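Local coordinates for DUF3013 family protein (Enterococcus faecalis, PDB 3NAT), which is of unknown function, a conserved bacterial protein with an alpha-beta half-sandwich fold, at residues Glu94-Asp105 against Val150-Tyr161. Sequence-based numbering, arbitrary orientation.
Sequences EGKKGLRKAVLD and VAETEKEQWIAY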
loop_
_atom_site.group_PDB
_atom_site.type_symbol
_atom_site.label_atom_id
_atom_site.label_comp_id
_atom_site.label_asym_id
_atom_site.label_seq_id
_atom_site.Cartn_x
_atom_site.Cartn_y
_atom_site.Cartn_z
ATOM N N GLU A 94 -5.009 -4.219 -9.109
ATOM C CA GLU A 94 -6.460 -4.160 -8.902
ATOM C C GLU A 94 -7.115 -5.499 -8.667
ATOM O O GLU A 94 -7.907 -5.950 -9.494
ATOM C CB GLU A 94 -7.155 -3.515 -10.097
ATOM C CG GLU A 94 -6.625 -2.159 -10.462
ATOM C CD GLU A 94 -7.536 -1.441 -11.417
ATOM O OE1 GLU A 94 -8.706 -1.870 -11.546
ATOM O OE2 GLU A 94 -7.087 -0.454 -12.035
ATOM N N GLY A 95 -6.828 -6.120 -7.533
ATOM C CA GLY A 95 -7.376 -7.431 -7.275
ATOM C C GLY A 95 -7.201 -8.275 -8.519
ATOM O O GLY A 95 -6.111 -8.315 -9.088
ATOM N N LYS A 96 -8.270 -8.917 -8.974
ATOM C CA LYS A 96 -8.130 -9.870 -10.068
ATOM C C LYS A 96 -7.767 -9.227 -11.411
ATOM O O LYS A 96 -6.987 -9.804 -12.164
ATOM C CB LYS A 96 -9.356 -10.782 -10.187
ATOM C CG LYS A 96 -9.001 -12.221 -10.550
ATOM C CD LYS A 96 -9.914 -13.223 -9.849
ATOM C CE LYS A 96 -9.348 -14.642 -9.912
ATOM N NZ LYS A 96 -10.158 -15.618 -9.122
ATOM N N LYS A 97 -8.311 -8.041 -11.698
ATOM C CA LYS A 97 -8.001 -7.317 -12.940
ATOM C C LYS A 97 -6.508 -7.294 -13.252
ATOM O O LYS A 97 -6.108 -7.346 -14.420
ATOM C CB LYS A 97 -8.484 -5.870 -12.875
ATOM C CG LYS A 97 -9.974 -5.675 -12.907
ATOM C CD LYS A 97 -10.314 -4.207 -13.172
ATOM C CE LYS A 97 -10.246 -3.859 -14.661
ATOM N NZ LYS A 97 -8.945 -4.229 -15.277
ATOM N N GLY A 98 -5.693 -7.185 -12.205
ATOM C CA GLY A 98 -4.251 -7.173 -12.347
ATOM C C GLY A 98 -3.693 -5.799 -12.652
ATOM O O GLY A 98 -4.063 -4.814 -12.023
ATOM N N LEU A 99 -2.784 -5.739 -13.617
ATOM C CA LEU A 99 -2.189 -4.478 -14.025
ATOM C C LEU A 99 -2.213 -4.409 -15.527
ATOM O O LEU A 99 -2.119 -5.433 -16.195
ATOM C CB LEU A 99 -0.733 -4.376 -13.558
ATOM C CG LEU A 99 -0.404 -4.120 -12.086
ATOM C CD1 LEU A 99 1.073 -4.341 -11.827
ATOM C CD2 LEU A 99 -0.799 -2.722 -11.665
ATOM N N ARG A 100 -2.330 -3.204 -16.063
ATOM C CA ARG A 100 -2.142 -3.017 -17.486
ATOM C C ARG A 100 -0.764 -3.555 -17.845
ATOM O O ARG A 100 0.187 -3.460 -17.063
ATOM C CB ARG A 100 -2.250 -1.541 -17.855
ATOM C CG ARG A 100 -3.676 -1.036 -17.965
ATOM C CD ARG A 100 -3.730 0.480 -17.912
ATOM N NE ARG A 100 -2.844 1.095 -18.900
ATOM C CZ ARG A 100 -1.856 1.945 -18.613
ATOM N NH1 ARG A 100 -1.612 2.299 -17.357
ATOM N NH2 ARG A 100 -1.112 2.449 -19.592
ATOM N N LYS A 101 -0.663 -4.137 -19.028
ATOM C CA LYS A 101 0.591 -4.685 -19.493
ATOM C C LYS A 101 1.663 -3.599 -19.487
ATOM O O LYS A 101 2.800 -3.843 -19.093
ATOM C CB LYS A 101 0.400 -5.233 -20.901
ATOM C CG LYS A 101 1.566 -6.024 -21.448
ATOM C CD LYS A 101 1.238 -6.507 -22.843
ATOM C CE LYS A 101 2.441 -6.404 -23.751
ATOM N NZ LYS A 101 3.493 -7.385 -23.382
ATOM N N ALA A 102 1.280 -2.396 -19.910
ATOM C CA ALA A 102 2.213 -1.276 -20.048
ATOM C C ALA A 102 2.934 -0.974 -18.753
ATOM O O ALA A 102 4.088 -0.558 -18.751
ATOM C CB ALA A 102 1.489 -0.040 -20.537
ATOM N N VAL A 103 2.232 -1.174 -17.650
ATOM C CA VAL A 103 2.803 -0.973 -16.332
ATOM C C VAL A 103 3.781 -2.082 -15.993
ATOM O O VAL A 103 4.872 -1.825 -15.491
ATOM C CB VAL A 103 1.715 -0.996 -15.275
ATOM C CG1 VAL A 103 2.328 -0.948 -13.883
ATOM C CG2 VAL A 103 0.758 0.148 -15.509
ATOM N N LEU A 104 3.378 -3.322 -16.236
ATOM C CA LEU A 104 4.273 -4.439 -16.013
ATOM C C LEU A 104 5.532 -4.207 -16.825
ATOM O O LEU A 104 6.638 -4.469 -16.369
ATOM C CB LEU A 104 3.626 -5.750 -16.445
ATOM C CG LEU A 104 2.878 -6.593 -15.408
ATOM C CD1 LEU A 104 3.538 -6.495 -14.061
ATOM C CD2 LEU A 104 1.434 -6.178 -15.304
ATOM N N ASP A 105 5.357 -3.706 -18.038
ATOM C CA ASP A 105 6.475 -3.514 -18.947
ATOM C C ASP A 105 7.354 -2.345 -18.547
ATOM O O ASP A 105 8.574 -2.457 -18.563
ATOM C CB ASP A 105 5.967 -3.323 -20.366
ATOM C CG ASP A 105 5.535 -4.624 -21.000
ATOM O OD1 ASP A 105 5.939 -5.678 -20.472
ATOM O OD2 ASP A 105 4.809 -4.594 -22.022
ATOM N N VAL A 150 6.030 3.081 -23.120
ATOM C CA VAL A 150 5.495 1.808 -23.582
ATOM C C VAL A 150 4.027 1.961 -24.009
ATOM O O VAL A 150 3.594 1.411 -25.017
ATOM C CB VAL A 150 5.586 0.733 -22.470
ATOM C CG1 VAL A 150 4.784 -0.502 -22.856
ATOM C CG2 VAL A 150 7.047 0.376 -22.157
ATOM N N ALA A 151 3.264 2.721 -23.237
ATOM C CA ALA A 151 1.839 2.882 -23.492
ATOM C C ALA A 151 1.532 3.531 -24.846
ATOM O O ALA A 151 0.372 3.607 -25.262
ATOM C CB ALA A 151 1.191 3.671 -22.357
ATOM N N GLU A 152 2.569 3.996 -25.535
ATOM C CA GLU A 152 2.396 4.584 -26.859
ATOM C C GLU A 152 2.864 3.627 -27.943
ATOM O O GLU A 152 2.597 3.832 -29.124
ATOM C CB GLU A 152 3.146 5.909 -26.961
ATOM C CG GLU A 152 2.596 6.989 -26.053
ATOM C CD GLU A 152 3.350 8.295 -26.190
ATOM O OE1 GLU A 152 4.596 8.255 -26.292
ATOM O OE2 GLU A 152 2.695 9.359 -26.194
ATOM N N THR A 153 3.567 2.579 -27.528
ATOM C CA THR A 153 4.029 1.541 -28.438
ATOM C C THR A 153 2.908 0.575 -28.803
ATOM O O THR A 153 2.802 0.135 -29.949
ATOM C CB THR A 153 5.171 0.718 -27.811
ATOM O OG1 THR A 153 6.337 1.538 -27.682
ATOM C CG2 THR A 153 5.498 -0.496 -28.675
ATOM N N GLU A 154 2.075 0.247 -27.820
ATOM C CA GLU A 154 1.087 -0.809 -27.981
ATOM C C GLU A 154 -0.292 -0.448 -27.431
ATOM O O GLU A 154 -0.472 0.606 -26.815
ATOM C CB GLU A 154 1.597 -2.096 -27.331
ATOM C CG GLU A 154 2.080 -1.916 -25.906
ATOM C CD GLU A 154 2.664 -3.189 -25.333
ATOM O OE1 GLU A 154 2.981 -4.100 -26.130
ATOM O OE2 GLU A 154 2.806 -3.279 -24.092
ATOM N N LYS A 155 -1.254 -1.340 -27.663
ATOM C CA LYS A 155 -2.646 -1.126 -27.273
ATOM C C LYS A 155 -2.906 -1.703 -25.887
ATOM O O LYS A 155 -2.443 -2.799 -25.562
ATOM C CB LYS A 155 -3.601 -1.759 -28.290
ATOM C CG LYS A 155 -3.303 -1.414 -29.746
ATOM C CD LYS A 155 -2.038 -2.112 -30.242
ATOM C CE LYS A 155 -1.676 -1.702 -31.663
ATOM N NZ LYS A 155 -2.633 -2.245 -32.673
ATOM N N GLU A 156 -3.653 -0.962 -25.076
ATOM C CA GLU A 156 -3.904 -1.363 -23.701
ATOM C C GLU A 156 -4.301 -2.826 -23.620
ATOM O O GLU A 156 -5.086 -3.312 -24.428
ATOM C CB GLU A 156 -4.987 -0.493 -23.064
ATOM C CG GLU A 156 -5.297 -0.851 -21.620
ATOM C CD GLU A 156 -6.385 0.023 -21.038
ATOM O OE1 GLU A 156 -6.899 0.896 -21.770
ATOM O OE2 GLU A 156 -6.725 -0.159 -19.853
ATOM N N GLN A 157 -3.740 -3.522 -22.643
ATOM C CA GLN A 157 -4.046 -4.916 -22.415
ATOM C C GLN A 157 -3.766 -5.175 -20.953
ATOM O O GLN A 157 -2.757 -4.722 -20.419
ATOM C CB GLN A 157 -3.167 -5.810 -23.285
ATOM C CG GLN A 157 -3.307 -7.295 -22.959
ATOM C CD GLN A 157 -2.319 -8.166 -23.720
ATOM O OE1 GLN A 157 -2.172 -9.358 -23.428
ATOM N NE2 GLN A 157 -1.633 -7.573 -24.696
ATOM N N TRP A 158 -4.668 -5.887 -20.294
ATOM C CA TRP A 158 -4.526 -6.138 -18.867
ATOM C C TRP A 158 -3.997 -7.519 -18.627
ATOM O O TRP A 158 -4.265 -8.443 -19.387
ATOM C CB TRP A 158 -5.862 -5.975 -18.161
ATOM C CG TRP A 158 -6.298 -4.565 -18.114
ATOM C CD1 TRP A 158 -6.843 -3.834 -19.135
ATOM C CD2 TRP A 158 -6.215 -3.693 -16.992
ATOM N NE1 TRP A 158 -7.106 -2.556 -18.707
ATOM C CE2 TRP A 158 -6.729 -2.445 -17.394
ATOM C CE3 TRP A 158 -5.762 -3.848 -15.683
ATOM C CZ2 TRP A 158 -6.802 -1.361 -16.532
ATOM C CZ3 TRP A 158 -5.834 -2.772 -14.830
ATOM C CH2 TRP A 158 -6.352 -1.543 -15.256
ATOM N N ILE A 159 -3.238 -7.657 -17.557
ATOM C CA ILE A 159 -2.629 -8.922 -17.222
ATOM C C ILE A 159 -3.023 -9.253 -15.806
ATOM O O ILE A 159 -2.559 -8.629 -14.858
ATOM C CB ILE A 159 -1.123 -8.854 -17.387
ATOM C CG1 ILE A 159 -0.792 -8.903 -18.880
ATOM C CG2 ILE A 159 -0.450 -9.989 -16.639
ATOM C CD1 ILE A 159 0.628 -8.567 -19.182
ATOM N N ALA A 160 -3.908 -10.233 -15.687
ATOM C CA ALA A 160 -4.595 -10.506 -14.440
ATOM C C ALA A 160 -3.700 -11.136 -13.398
ATOM O O ALA A 160 -2.561 -11.509 -13.668
ATOM C CB ALA A 160 -5.782 -11.382 -14.696
ATOM N N TYR A 161 -4.244 -11.252 -12.197
ATOM C CA TYR A 161 -3.552 -11.882 -11.094
ATOM C C TYR A 161 -3.951 -13.351 -11.043
ATOM O O TYR A 161 -5.121 -13.691 -11.226
ATOM C CB TYR A 161 -3.930 -11.172 -9.804
ATOM C CG TYR A 161 -3.311 -11.730 -8.551
ATOM C CD1 TYR A 161 -3.969 -12.693 -7.799
ATOM C CD2 TYR A 161 -2.087 -11.272 -8.094
ATOM C CE1 TYR A 161 -3.417 -13.197 -6.641
ATOM C CE2 TYR A 161 -1.528 -11.773 -6.936
ATOM C CZ TYR A 161 -2.198 -12.733 -6.214
ATOM O OH TYR A 161 -1.644 -13.232 -5.061
HETATM O O HOH W 1 -1.472 -1.738 -21.251
#
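Leu99-Arg100 and Trp158-Ile159 pair as a short two-stranded antiparallel ribbon that ties the start of helix 101-125 to the C-terminal segment. Leu99 and Ile159 form its hydrogen-bonded pair: Ile159 N reaches Leu99 O at 2.8 Å, and Leu99 N returns a bond to Ile159 O at 3.2 Å. Lys101 N donates to Gln157 O in the same register, and beyond the strands Tyr161 N bonds Lys96 O, one residue out of step. One water accepts from both Ala102 N and Gln157 N.

The Trp158 indole is clasped on both faces. Lys97 NZ makes a cation-pi contact 3.2 Å from the centroid of the Trp158 six-membered ring, 13° off its normal; bends at chi3 (82°) and chi4 (-54°) bring the amine back over the ring. Against the opposite face lies Arg100 CG, 3.6 Å from that centroid, a CH-pi contact.

Where the helix begins, with Arg100 as N-cap, Lys101 CG rests 3.5 Å from Ile159 CD1. Lys101 NZ forms a long salt bridge with Asp105 OD2, and Tyr12 hydrogen-bonds to both side chains. Glu154 OE2 lies 3.2 Å from Asp105 OD2, a pairing of two acids that the nearby Lys101 amine probably eases. Ala102 CB meets Val150 CG1 at 4.1 Å, joining this first turn to the end of helix 140-151, while Leu99, Leu104 and Ile159 pack against helix 9-20.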